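Local coordinates for protein abietadiene synthase, chloroplastic (Abies grandis, PDB 3S9V) that belongs to the plant terpene synthases, largely helical enzymes that join an N-terminal terpene synthase region to a metal-binding domain, at residues T201-L206 and Q216-L221; T192-L195 and P199-L202; Y508-S513 and Q755-Q760; M429-A434 and K777-Q782; D585-G590 and G600-V605. All coordinates share one frame; numbering follows the deposited sequence.

Contact 1 (T201-L206 and Q216-L221); sequences TLLYSL and QKIMKL
A short 3-10 segment folded back against the helix that follows it in the chain forms a small leucine-rich core in the helical N-terminal half of the enzyme. Leu203, Leu206, Ile218 and Leu221 carry the contact, all by carbon-to-carbon packing. Tyr204 N bonds to Thr201 O and Ser205 N to Leu202 O, the i to i+3 pattern of a 3-10 turn; its three-residue repeat puts Leu203 and Leu206 on one flank, facing Ile218 and Leu221. Leu203 works as a fork. Its CD1 lies 3.7 Å from Leu221 CB, while its CD2 comes within 3.8 Å of Ile218 CD1. Ile218 splits its task in the same way: with CG1 lying opposite the carbonyl carbon (chi1 -70°), the longer branch runs to Leu203 and leaves CG2 for Leu206, whose CD1 is 4.0 Å from it. Leu203 and Ile218 lie antiparallel, each running alongside the other, whereas Leu203 and Leu221 cross nearly at right angles. Branched side chains suit the middle of the patch, where Leu203 and Ile218 each serve two partners; all four residues are buried. Beyond the two segments, Ser234 OG bonds to Leu203 O and Leu206 N, tying the 3-10 turn to helix 232-242; Leu206 also packs on Val238 of that helix, and Ile218 reaches Leu195 and Tyr196 of helix 192-197.

Contact 2 (T192-L195 and P199-L202); sequences TDVL and PTTL
Leu195 meets Leu202 because its CG stands trans to the backbone N (chi1 -173°), which swings CD2 across from the helix to the chain that returns past it. Thr200 has its OG1 between the backbone N and the carbonyl carbon (chi1 65°), so that its methyl and its hydroxyl serve different neighbours. The two leucines cross at about a right angle, and Leu195 CD2 to Leu202 CD1, at 3.4 Å, is closer than ordinary carbon packing. CG2 of Thr200 rests 3.8 Å from Val194 O, near the Val194 side chain. The Thr200 hydroxyl donates to a water, 2.7 Å from OG1, which in turn gives a hydrogen to Leu195 O at 2.7 Å. In a regular helix that carbonyl would be met by the residue four further on, but this is Pro199, which has no N-H, and the water appears to stand in for it. OG1 also accepts weakly from Leu202 N (3.4 Å), an ST turn at the start of the 3-10 segment; threonine suits the spot by offering both a methyl and a hydroxyl. The contact closes the tight reversal after helix 192-197, with Pro199 packed on Val317 and on Leu221 beyond helix 215-219, and Thr201 OG1 bonded to Gln358.

Contact 3 (Y508-S513 and Q755-Q760); sequences YFSPAS and QLFYMQ
Phe509 and Phe757 meet rim to rim where 508-513, on helix 504-514, faces the C-terminal end of helix 741-757, the closest approach of the two segments. Phe509 CE2 is 3.3 Å from Phe757 CE2, and Phe509 CD2 is 3.4 Å from Phe757 CZ. The ring planes lie at only 20° to each other, yet neither ring is over the other's face: the centroids are 5.7 Å apart and each edge sits close to the plane of its partner, so this is neither an offset nor a T-shaped stack. The side chains come from the two helices and pass antiparallel, a chi1 of 157° sending the Phe509 ring out toward Phe757. Packing slackens around this pair. Leu756 CD2 is 4.3 Å from Phe509 CZ, also at the ring edge, and Ser510 OG lies obliquely to the Phe757 ring, 3.8 Å from CE1. Beyond Phe757 the helix ends, Tyr758 leaves helical geometry, and the chain runs out to the exposed, poorly ordered Gln760. Helix 504-514 is kinked at Pro511, whose nitrogen has no hydrogen to give to the preceding turn. Just before the proline, Ser510 O takes two donors, Ser513 N and Ser513 OG; the hydroxyl, at 2.7 Å, lies in the carbonyl plane on a lone pair. Ser513 suits the kinked turn because its hydroxyl can add a second bond to Ser510 O, while Phe509 and Phe757 span the gap. With two ring rims, a leucine methyl and one oblique hydroxyl meeting, the contact should depend on shape and dispersion rather than on directional polar bonds.

Contact 4 (M429-A434 and K777-Q782); sequences MPRLEA and KNCLFQ
Arg431 and Leu432, in the first turn of helix 430-440, lie against Asn778 and Cys779 near the end of helix 768-781. The short axes cross at 100° and approach to 9.4 Å. Arg431 touches with the root of its side chain: CB is 4.0 Å and CG 4.2 Å from Cys779 SG. After that the chain bends at chi2 (-71°) and again at chi3 (84°), so the guanidinium turns away from the contact to a cation-pi interaction with Phe516. An arginine therefore does two jobs here, its aliphatic stem packing in the buried joint and its charged end working elsewhere. Cys779 answers with its sulfur extended on the far side from its own backbone N, next to that stem; a compact, weakly polar thiol suits a buried place beside an aliphatic chain. Leu432 CD2 reaches between the neighbours of the second helix, 4.1 Å from Asn778 CB and 4.3 Å from Cys779 CB, and the Leu432 and Asn778 side chains cross at about a right angle. Asn778 touches through CB, while its amide nitrogen bonds to Glu774. The backbone of 777-782 is unusual: Lys777 O accepts both Phe781 N (3.0 Å) and Gln782 N (2.9 Å) as the helix widens into a pi-type turn. Around the joint, Arg431 also packs on Phe471 and Val474 of helix 461-491, Cys779 touches Phe509 of helix 504-514, and Met429, at the N-cap, packs on Ile753 and Leu756 of helix 741-757.

Contact 5 (D585-G590 and G600-V605); sequences DIAKEG and GYIQNV
Ala587 and Ile602 mark the closest backbone approach of two regular helical segments, with CA atoms 7.4 Å apart and i to i+4 bonds such as Gly590 N to Ile586 O (2.8 Å) and Val605 N to Tyr601 O (2.9 Å) running through both. On the 600-605 side, a single methyl does the touching. Ile602 CD1 lies 3.9 Å from Ile586 CG2 and equally 3.9 Å from Ala587 CA, with Ala587 CB at 4.2 Å. The extended end of Ile602 (chi2 -173°) drives that methyl against the first helix, while Ile586 presents its short branch, CG2. The two isoleucines cross at about a right angle. The joint belongs to the all-helical metal-binding domain of the terpene synthase family, where helices 570-594 and 599-621 follow each other after a short link. Alanine suits its position because its small side chain lets a neighbouring isoleucine come right up to the backbone; the long arm of Ile602 then spans what separation remains. Ile586 also packs on Ile647 of helix 641-648 and on Phe651, and Val605, nearly one turn on from Ile602, packs on the same Ile647. Tyr601 bonds through its hydroxyl to Leu646 O, and on the other helix Glu589 forms a salt bridge with Lys522.

Overall arrangement
Contacts 1 and 2 form one cluster in the N-terminal half: they share Thr201 and Leu202 and touch through Leu221 and Ile218, but contact 1 is buried and wholly aliphatic, whereas contact 2 is partly open and includes a water. Across the centre of the chain, with centres about 47 to 52 Å away, contacts 3 and 4 form a second buried cluster, the nearest of the five to the chain's middle, linked by a probable hydrogen bond from Arg431 N to Ser513 O. There aromatic rims, a thiol and an arginine stem join the leucines. Contact 5, peripheral although locally buried, joins consecutive helices through aliphatic groups, one methyl lying against an alanine CA.

Contact 1 (T201-L206 and Q216-L221)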
# COMPACT_ATOMS: atom_id res chain seq x y z
N THR A 201 1.84 -3.13 26.16
CA THR A 201 3.15 -3.58 25.70
C THR A 201 4.19 -3.69 26.82
O THR A 201 5.30 -4.18 26.59
CB THR A 201 3.68 -2.70 24.56
OG1 THR A 201 3.80 -1.35 24.99
CG2 THR A 201 2.72 -2.77 23.37
N LEU A 202 3.85 -3.23 28.02
CA LEU A 202 4.77 -3.36 29.15
C LEU A 202 4.95 -4.86 29.44
O LEU A 202 6.02 -5.31 29.83
CB LEU A 202 4.22 -2.66 30.39
CG LEU A 202 4.38 -1.15 30.49
CD1 LEU A 202 3.47 -0.60 31.58
CD2 LEU A 202 5.84 -0.81 30.77
N LEU A 203 3.87 -5.61 29.24
CA LEU A 203 3.89 -7.06 29.47
C LEU A 203 4.84 -7.79 28.53
O LEU A 203 5.19 -8.95 28.76
CB LEU A 203 2.48 -7.64 29.30
CG LEU A 203 1.43 -7.06 30.25
CD1 LEU A 203 0.07 -7.65 29.93
CD2 LEU A 203 1.83 -7.35 31.68
N TYR A 204 5.25 -7.11 27.46
CA TYR A 204 6.16 -7.68 26.48
C TYR A 204 7.54 -7.87 27.10
O TYR A 204 8.35 -8.65 26.61
CB TYR A 204 6.25 -6.74 25.27
CG TYR A 204 7.09 -7.23 24.12
CD1 TYR A 204 8.20 -6.50 23.69
CD2 TYR A 204 6.75 -8.39 23.42
CE1 TYR A 204 8.94 -6.91 22.58
CE2 TYR A 204 7.49 -8.81 22.31
CZ TYR A 204 8.59 -8.06 21.90
OH TYR A 204 9.34 -8.46 20.81
N SER A 205 7.81 -7.15 28.19
CA SER A 205 9.11 -7.27 28.84
C SER A 205 9.06 -7.43 30.35
O SER A 205 9.79 -6.77 31.09
CB SER A 205 10.01 -6.09 28.45
OG SER A 205 9.26 -4.97 28.05
N LEU A 206 8.19 -8.33 30.81
CA LEU A 206 8.04 -8.60 32.24
C LEU A 206 9.31 -9.17 32.87
O LEU A 206 9.49 -9.07 34.08
CB LEU A 206 6.87 -9.56 32.47
CG LEU A 206 5.48 -8.96 32.33
CD1 LEU A 206 4.43 -10.05 32.25
CD2 LEU A 206 5.23 -8.05 33.52
N GLN A 216 -0.15 -11.63 40.93
CA GLN A 216 -1.57 -11.98 40.87
C GLN A 216 -2.34 -11.10 39.88
O GLN A 216 -3.13 -11.59 39.09
CB GLN A 216 -2.20 -11.88 42.25
CG GLN A 216 -3.71 -12.00 42.23
CD GLN A 216 -4.29 -12.00 43.61
OE1 GLN A 216 -4.04 -11.09 44.41
NE2 GLN A 216 -5.07 -13.03 43.92
N LYS A 217 -2.12 -9.80 39.94
CA LYS A 217 -2.81 -8.88 39.04
C LYS A 217 -2.36 -9.13 37.61
O LYS A 217 -3.16 -9.04 36.67
CB LYS A 217 -2.53 -7.43 39.44
CG LYS A 217 -3.19 -7.03 40.74
CD LYS A 217 -3.05 -5.55 41.02
CE LYS A 217 -3.85 -5.14 42.24
NZ LYS A 217 -3.77 -3.67 42.47
N ILE A 218 -1.08 -9.46 37.44
CA ILE A 218 -0.52 -9.74 36.12
C ILE A 218 -1.16 -10.97 35.46
O ILE A 218 -1.39 -10.97 34.25
CB ILE A 218 1.01 -9.97 36.19
CG1 ILE A 218 1.72 -8.65 36.51
CG2 ILE A 218 1.53 -10.55 34.89
CD1 ILE A 218 1.50 -7.56 35.49
N MET A 219 -1.45 -12.01 36.24
CA MET A 219 -2.04 -13.24 35.70
C MET A 219 -3.37 -13.03 34.97
O MET A 219 -3.73 -13.82 34.10
CB MET A 219 -2.24 -14.28 36.81
CG MET A 219 -0.96 -14.74 37.53
SD MET A 219 0.35 -15.37 36.45
CE MET A 219 -0.61 -16.34 35.26
N LYS A 220 -4.09 -11.97 35.33
CA LYS A 220 -5.38 -11.68 34.71
C LYS A 220 -5.22 -11.13 33.31
O LYS A 220 -6.18 -11.07 32.54
CB LYS A 220 -6.16 -10.67 35.54
CG LYS A 220 -6.27 -10.98 37.02
CD LYS A 220 -7.17 -9.95 37.70
CE LYS A 220 -7.13 -10.07 39.22
NZ LYS A 220 -8.12 -9.15 39.86
N LEU A 221 -4.00 -10.72 32.97
CA LEU A 221 -3.73 -10.15 31.66
C LEU A 221 -3.03 -11.13 30.73
O LEU A 221 -2.52 -10.75 29.68
CB LEU A 221 -2.89 -8.88 31.83
CG LEU A 221 -3.50 -7.87 32.81
CD1 LEU A 221 -2.60 -6.65 32.93
CD2 LEU A 221 -4.89 -7.47 32.33

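Contact 2 (T192-L195 and P199-L202)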
# COMPACT_ATOMS: atom_id res chain seq x y z
N THR A 192 0.95 2.34 37.74
CA THR A 192 0.41 1.07 38.22
C THR A 192 -0.98 0.74 37.66
O THR A 192 -1.25 -0.40 37.28
CB THR A 192 0.34 1.09 39.75
OG1 THR A 192 1.67 1.20 40.28
CG2 THR A 192 -0.32 -0.16 40.29
N ASP A 193 -1.85 1.74 37.62
CA ASP A 193 -3.21 1.57 37.12
C ASP A 193 -3.20 0.97 35.72
O ASP A 193 -3.73 -0.12 35.50
CB ASP A 193 -3.92 2.93 37.04
CG ASP A 193 -3.67 3.78 38.26
OD1 ASP A 193 -4.07 3.37 39.37
OD2 ASP A 193 -3.06 4.87 38.10
N VAL A 194 -2.59 1.69 34.79
CA VAL A 194 -2.52 1.25 33.41
C VAL A 194 -1.85 -0.11 33.29
O VAL A 194 -2.30 -0.97 32.54
CB VAL A 194 -1.73 2.27 32.56
CG1 VAL A 194 -1.76 1.86 31.09
CG2 VAL A 194 -2.33 3.66 32.73
N LEU A 195 -0.78 -0.29 34.05
CA LEU A 195 -0.03 -1.54 34.04
C LEU A 195 -0.86 -2.77 34.38
O LEU A 195 -0.60 -3.86 33.87
CB LEU A 195 1.16 -1.43 35.01
CG LEU A 195 2.22 -2.54 35.08
CD1 LEU A 195 1.74 -3.64 35.96
CD2 LEU A 195 2.53 -3.06 33.69
N PRO A 199 -4.12 -5.40 29.20
CA PRO A 199 -2.82 -5.86 28.70
C PRO A 199 -2.19 -4.69 27.93
O PRO A 199 -2.89 -3.99 27.19
CB PRO A 199 -3.20 -7.02 27.77
CG PRO A 199 -4.50 -7.52 28.34
CD PRO A 199 -5.22 -6.24 28.69
N THR A 200 -0.90 -4.46 28.13
CA THR A 200 -0.22 -3.37 27.43
C THR A 200 1.14 -3.88 27.00
O THR A 200 1.56 -4.95 27.45
CB THR A 200 -0.03 -2.14 28.33
OG1 THR A 200 0.86 -2.47 29.41
CG2 THR A 200 -1.37 -1.67 28.90
N THR A 201 1.84 -3.13 26.16
CA THR A 201 3.15 -3.58 25.70
C THR A 201 4.19 -3.69 26.82
O THR A 201 5.30 -4.18 26.59
CB THR A 201 3.68 -2.70 24.56
OG1 THR A 201 3.80 -1.35 24.99
CG2 THR A 201 2.72 -2.77 23.37
N LEU A 202 3.85 -3.23 28.02
CA LEU A 202 4.77 -3.36 29.15
C LEU A 202 4.95 -4.86 29.44
O LEU A 202 6.02 -5.31 29.83
CB LEU A 202 4.22 -2.66 30.39
CG LEU A 202 4.38 -1.15 30.49
CD1 LEU A 202 3.47 -0.60 31.58
CD2 LEU A 202 5.84 -0.81 30.77
O HOH W 1 -0.47 -4.05 31.22

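Contact 3 (Y508-S513 and Q755-Q760)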
# COMPACT_ATOMS: atom_id res chain seq x y z
N TYR A 508 -1.29 6.74 -24.92
CA TYR A 508 -1.08 5.31 -24.73
C TYR A 508 -0.63 5.01 -23.31
O TYR A 508 -0.85 3.92 -22.78
CB TYR A 508 -0.04 4.78 -25.72
CG TYR A 508 0.28 3.32 -25.50
CD1 TYR A 508 -0.68 2.34 -25.75
CD2 TYR A 508 1.51 2.93 -24.98
CE1 TYR A 508 -0.42 1.00 -25.48
CE2 TYR A 508 1.77 1.59 -24.70
CZ TYR A 508 0.80 0.64 -24.95
OH TYR A 508 1.04 -0.68 -24.64
N PHE A 509 0.01 5.99 -22.68
CA PHE A 509 0.49 5.85 -21.32
C PHE A 509 -0.64 5.49 -20.37
O PHE A 509 -0.49 4.63 -19.50
CB PHE A 509 1.13 7.16 -20.84
CG PHE A 509 1.15 7.31 -19.34
CD1 PHE A 509 2.00 6.55 -18.56
CD2 PHE A 509 0.28 8.20 -18.71
CE1 PHE A 509 2.00 6.67 -17.17
CE2 PHE A 509 0.27 8.33 -17.32
CZ PHE A 509 1.12 7.56 -16.55
N SER A 510 -1.78 6.16 -20.54
CA SER A 510 -2.93 5.94 -19.68
C SER A 510 -3.31 4.49 -19.46
O SER A 510 -3.12 3.95 -18.38
CB SER A 510 -4.13 6.73 -20.21
OG SER A 510 -3.88 8.12 -20.11
N PRO A 511 -3.85 3.81 -20.49
CA PRO A 511 -4.21 2.42 -20.24
C PRO A 511 -3.01 1.54 -19.88
O PRO A 511 -3.14 0.60 -19.10
CB PRO A 511 -4.86 2.00 -21.56
CG PRO A 511 -4.09 2.78 -22.56
CD PRO A 511 -3.98 4.15 -21.92
N ALA A 512 -1.86 1.86 -20.44
CA ALA A 512 -0.65 1.09 -20.17
C ALA A 512 -0.29 1.14 -18.69
O ALA A 512 0.28 0.21 -18.15
CB ALA A 512 0.51 1.62 -21.02
N SER A 513 -0.62 2.24 -18.04
CA SER A 513 -0.31 2.40 -16.63
C SER A 513 -1.19 1.57 -15.69
O SER A 513 -0.78 1.30 -14.56
CB SER A 513 -0.41 3.88 -16.23
OG SER A 513 -1.76 4.24 -16.01
N GLN A 755 -7.18 12.22 -12.28
CA GLN A 755 -6.74 12.80 -11.03
C GLN A 755 -5.23 13.04 -11.11
O GLN A 755 -4.72 14.02 -10.58
CB GLN A 755 -7.06 11.87 -9.87
CG GLN A 755 -8.53 11.79 -9.50
CD GLN A 755 -9.11 13.14 -9.17
OE1 GLN A 755 -8.49 13.92 -8.45
NE2 GLN A 755 -10.30 13.43 -9.68
N LEU A 756 -4.52 12.14 -11.80
CA LEU A 756 -3.07 12.27 -11.94
C LEU A 756 -2.66 13.36 -12.93
O LEU A 756 -1.81 14.20 -12.63
CB LEU A 756 -2.45 10.93 -12.36
CG LEU A 756 -0.93 10.94 -12.56
CD1 LEU A 756 -0.23 11.21 -11.23
CD2 LEU A 756 -0.47 9.61 -13.12
N PHE A 757 -3.26 13.36 -14.12
CA PHE A 757 -2.90 14.35 -15.11
C PHE A 757 -3.24 15.77 -14.70
O PHE A 757 -2.52 16.70 -15.04
CB PHE A 757 -3.57 14.05 -16.46
CG PHE A 757 -2.92 12.95 -17.24
CD1 PHE A 757 -3.37 12.63 -18.51
CD2 PHE A 757 -1.86 12.22 -16.70
CE1 PHE A 757 -2.77 11.61 -19.25
CE2 PHE A 757 -1.26 11.21 -17.43
CZ PHE A 757 -1.71 10.90 -18.71
N TYR A 758 -4.33 15.94 -13.95
CA TYR A 758 -4.75 17.27 -13.54
C TYR A 758 -4.66 17.49 -12.04
O TYR A 758 -5.40 18.29 -11.47
CB TYR A 758 -6.20 17.51 -14.00
CG TYR A 758 -6.37 17.42 -15.49
CD1 TYR A 758 -6.01 18.48 -16.33
CD2 TYR A 758 -6.86 16.26 -16.08
CE1 TYR A 758 -6.14 18.38 -17.73
CE2 TYR A 758 -6.98 16.14 -17.46
CZ TYR A 758 -6.62 17.20 -18.28
OH TYR A 758 -6.75 17.06 -19.64
N MET A 759 -3.73 16.79 -11.40
CA MET A 759 -3.56 16.92 -9.96
C MET A 759 -3.09 18.31 -9.53
O MET A 759 -2.49 19.05 -10.31
CB MET A 759 -2.57 15.86 -9.44
CG MET A 759 -1.14 16.00 -9.93
SD MET A 759 -0.09 14.65 -9.32
CE MET A 759 0.07 15.11 -7.59
N GLN A 760 -3.39 18.64 -8.28
CA GLN A 760 -3.01 19.92 -7.71
C GLN A 760 -1.49 19.97 -7.62
O GLN A 760 -0.87 19.24 -6.85
CB GLN A 760 -3.62 20.05 -6.30
CG GLN A 760 -3.42 21.41 -5.67
CD GLN A 760 -4.11 22.51 -6.44
OE1 GLN A 760 -5.34 22.53 -6.57
NE2 GLN A 760 -3.32 23.44 -6.98

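Contact 4 (M429-A434 and K777-Q782)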
# COMPACT_ATOMS: atom_id res chain seq x y z
N MET A 429 -1.30 5.14 -10.03
CA MET A 429 -1.55 4.15 -11.07
C MET A 429 -0.64 2.95 -10.78
O MET A 429 0.52 3.11 -10.41
CB MET A 429 -1.22 4.72 -12.46
CG MET A 429 -1.74 6.15 -12.71
SD MET A 429 -3.51 6.38 -12.38
CE MET A 429 -4.18 5.07 -13.41
N PRO A 430 -1.16 1.72 -10.95
CA PRO A 430 -0.43 0.47 -10.70
C PRO A 430 1.04 0.40 -11.15
O PRO A 430 1.91 0.04 -10.35
CB PRO A 430 -1.30 -0.57 -11.40
CG PRO A 430 -2.68 -0.04 -11.20
CD PRO A 430 -2.50 1.44 -11.51
N ARG A 431 1.32 0.74 -12.40
CA ARG A 431 2.71 0.67 -12.87
C ARG A 431 3.61 1.67 -12.16
O ARG A 431 4.74 1.35 -11.79
CB ARG A 431 2.78 0.89 -14.39
CG ARG A 431 2.18 -0.23 -15.22
CD ARG A 431 3.04 -1.51 -15.20
NE ARG A 431 2.75 -2.34 -14.04
CZ ARG A 431 3.39 -3.47 -13.75
NH1 ARG A 431 4.36 -3.91 -14.54
NH2 ARG A 431 3.03 -4.18 -12.69
N LEU A 432 3.11 2.89 -11.96
CA LEU A 432 3.91 3.91 -11.29
C LEU A 432 4.19 3.54 -9.83
O LEU A 432 5.30 3.76 -9.33
CB LEU A 432 3.21 5.27 -11.38
CG LEU A 432 3.06 5.76 -12.83
CD1 LEU A 432 2.34 7.10 -12.87
CD2 LEU A 432 4.45 5.88 -13.45
N GLU A 433 3.19 2.99 -9.14
CA GLU A 433 3.37 2.58 -7.75
C GLU A 433 4.32 1.39 -7.72
O GLU A 433 5.20 1.31 -6.87
CB GLU A 433 2.05 2.18 -7.09
CG GLU A 433 2.22 1.82 -5.61
CD GLU A 433 0.91 1.57 -4.87
OE1 GLU A 433 0.01 2.43 -4.95
OE2 GLU A 433 0.78 0.52 -4.20
N ALA A 434 4.13 0.47 -8.65
CA ALA A 434 4.98 -0.71 -8.70
C ALA A 434 6.43 -0.32 -8.94
O ALA A 434 7.34 -0.90 -8.33
CB ALA A 434 4.50 -1.66 -9.80
N LYS A 777 8.15 8.36 -19.03
CA LYS A 777 9.47 7.76 -18.99
C LYS A 777 9.50 6.56 -18.03
O LYS A 777 9.96 5.48 -18.40
CB LYS A 777 10.50 8.81 -18.55
CG LYS A 777 11.95 8.36 -18.63
CD LYS A 777 12.90 9.44 -18.10
CE LYS A 777 12.68 9.70 -16.61
NZ LYS A 777 13.59 10.76 -16.09
N ASN A 778 8.98 6.75 -16.82
CA ASN A 778 8.96 5.69 -15.80
C ASN A 778 8.15 4.46 -16.15
O ASN A 778 8.46 3.36 -15.70
CB ASN A 778 8.42 6.22 -14.47
CG ASN A 778 9.37 7.18 -13.80
OD1 ASN A 778 10.56 6.92 -13.69
ND2 ASN A 778 8.83 8.31 -13.33
N CYS A 779 7.10 4.64 -16.93
CA CYS A 779 6.23 3.54 -17.28
C CYS A 779 6.59 2.84 -18.58
O CYS A 779 6.52 1.61 -18.67
CB CYS A 779 4.78 4.03 -17.35
SG CYS A 779 3.55 2.78 -17.79
N LEU A 780 6.99 3.61 -19.59
CA LEU A 780 7.28 3.03 -20.89
C LEU A 780 8.73 2.93 -21.37
O LEU A 780 9.03 2.08 -22.20
CB LEU A 780 6.47 3.76 -21.97
CG LEU A 780 4.96 3.91 -21.78
CD1 LEU A 780 4.39 4.73 -22.92
CD2 LEU A 780 4.30 2.55 -21.73
N PHE A 781 9.62 3.78 -20.87
CA PHE A 781 10.99 3.74 -21.38
C PHE A 781 12.09 3.26 -20.45
O PHE A 781 12.78 2.29 -20.75
CB PHE A 781 11.34 5.11 -21.96
CG PHE A 781 10.37 5.57 -23.01
CD1 PHE A 781 10.03 4.73 -24.08
CD2 PHE A 781 9.77 6.82 -22.93
CE1 PHE A 781 9.10 5.13 -25.04
CE2 PHE A 781 8.84 7.23 -23.89
CZ PHE A 781 8.50 6.38 -24.94
N GLN A 782 12.28 3.95 -19.33
CA GLN A 782 13.31 3.59 -18.36
C GLN A 782 12.95 2.25 -17.69
O GLN A 782 11.93 2.15 -17.01
CB GLN A 782 13.40 4.69 -17.30
CG GLN A 782 14.73 4.76 -16.57
CD GLN A 782 15.50 6.01 -16.91
OE1 GLN A 782 15.04 7.13 -16.67
NE2 GLN A 782 16.69 5.84 -17.48

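Contact 5 (D585-G590 and G600-V605)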
# COMPACT_ATOMS: atom_id res chain seq x y z
N ASP A 585 -13.21 -0.90 -38.39
CA ASP A 585 -12.20 -1.87 -37.99
C ASP A 585 -12.54 -2.39 -36.60
O ASP A 585 -12.70 -3.60 -36.40
CB ASP A 585 -10.82 -1.20 -37.99
CG ASP A 585 -9.71 -2.15 -37.55
OD1 ASP A 585 -8.54 -1.71 -37.53
OD2 ASP A 585 -10.00 -3.32 -37.23
N ILE A 586 -12.66 -1.47 -35.64
CA ILE A 586 -13.00 -1.81 -34.26
C ILE A 586 -14.35 -2.54 -34.21
O ILE A 586 -14.56 -3.42 -33.39
CB ILE A 586 -13.05 -0.53 -33.39
CG1 ILE A 586 -11.62 -0.07 -33.10
CG2 ILE A 586 -13.82 -0.77 -32.09
CD1 ILE A 586 -11.53 1.25 -32.37
N ALA A 587 -15.25 -2.18 -35.12
CA ALA A 587 -16.57 -2.81 -35.16
C ALA A 587 -16.45 -4.28 -35.59
O ALA A 587 -17.09 -5.16 -35.03
CB ALA A 587 -17.48 -2.05 -36.13
N LYS A 588 -15.62 -4.52 -36.60
CA LYS A 588 -15.39 -5.85 -37.13
C LYS A 588 -14.76 -6.76 -36.07
O LYS A 588 -15.28 -7.84 -35.79
CB LYS A 588 -14.47 -5.75 -38.35
CG LYS A 588 -14.06 -7.07 -38.98
CD LYS A 588 -13.12 -6.81 -40.15
CE LYS A 588 -12.59 -8.10 -40.74
NZ LYS A 588 -11.58 -7.83 -41.81
N GLU A 589 -13.66 -6.31 -35.48
CA GLU A 589 -13.00 -7.10 -34.44
C GLU A 589 -13.92 -7.25 -33.24
O GLU A 589 -13.91 -8.29 -32.57
CB GLU A 589 -11.70 -6.43 -34.02
CG GLU A 589 -10.62 -6.44 -35.08
CD GLU A 589 -9.29 -5.95 -34.53
OE1 GLU A 589 -9.20 -4.77 -34.13
OE2 GLU A 589 -8.34 -6.77 -34.49
N GLY A 590 -14.71 -6.22 -32.97
CA GLY A 590 -15.64 -6.28 -31.85
C GLY A 590 -16.75 -7.28 -32.10
O GLY A 590 -17.19 -7.98 -31.19
N GLY A 600 -24.12 -0.89 -34.04
CA GLY A 600 -25.19 -0.10 -33.48
C GLY A 600 -24.78 0.44 -32.11
O GLY A 600 -25.05 1.59 -31.77
N TYR A 601 -24.13 -0.42 -31.34
CA TYR A 601 -23.65 -0.10 -30.00
C TYR A 601 -22.64 1.04 -30.06
O TYR A 601 -22.75 2.04 -29.33
CB TYR A 601 -23.00 -1.35 -29.40
CG TYR A 601 -22.30 -1.15 -28.07
CD1 TYR A 601 -23.01 -1.19 -26.87
CD2 TYR A 601 -20.93 -0.93 -28.02
CE1 TYR A 601 -22.36 -1.02 -25.65
CE2 TYR A 601 -20.28 -0.76 -26.80
CZ TYR A 601 -21.00 -0.80 -25.62
OH TYR A 601 -20.34 -0.63 -24.42
N ILE A 602 -21.66 0.90 -30.94
CA ILE A 602 -20.62 1.89 -31.13
C ILE A 602 -21.21 3.22 -31.60
O ILE A 602 -20.74 4.29 -31.20
CB ILE A 602 -19.56 1.38 -32.14
CG1 ILE A 602 -18.82 0.20 -31.52
CG2 ILE A 602 -18.57 2.48 -32.49
CD1 ILE A 602 -17.64 -0.28 -32.34
N GLN A 603 -22.24 3.15 -32.44
CA GLN A 603 -22.87 4.37 -32.95
C GLN A 603 -23.62 5.10 -31.85
O GLN A 603 -23.60 6.32 -31.78
CB GLN A 603 -23.85 4.04 -34.08
CG GLN A 603 -23.23 3.40 -35.31
CD GLN A 603 -24.26 3.10 -36.39
OE1 GLN A 603 -24.05 2.23 -37.23
NE2 GLN A 603 -25.37 3.82 -36.37
N ASN A 604 -24.30 4.34 -30.99
CA ASN A 604 -25.06 4.93 -29.90
C ASN A 604 -24.10 5.55 -28.88
O ASN A 604 -24.36 6.63 -28.35
CB ASN A 604 -25.94 3.87 -29.24
CG ASN A 604 -26.93 4.46 -28.27
OD1 ASN A 604 -26.90 4.17 -27.08
ND2 ASN A 604 -27.83 5.29 -28.78
N VAL A 605 -22.99 4.87 -28.61
CA VAL A 605 -22.02 5.41 -27.67
C VAL A 605 -21.60 6.79 -28.17
O VAL A 605 -21.63 7.76 -27.41
CB VAL A 605 -20.75 4.53 -27.56
CG1 VAL A 605 -19.66 5.26 -26.75
CG2 VAL A 605 -21.10 3.20 -26.90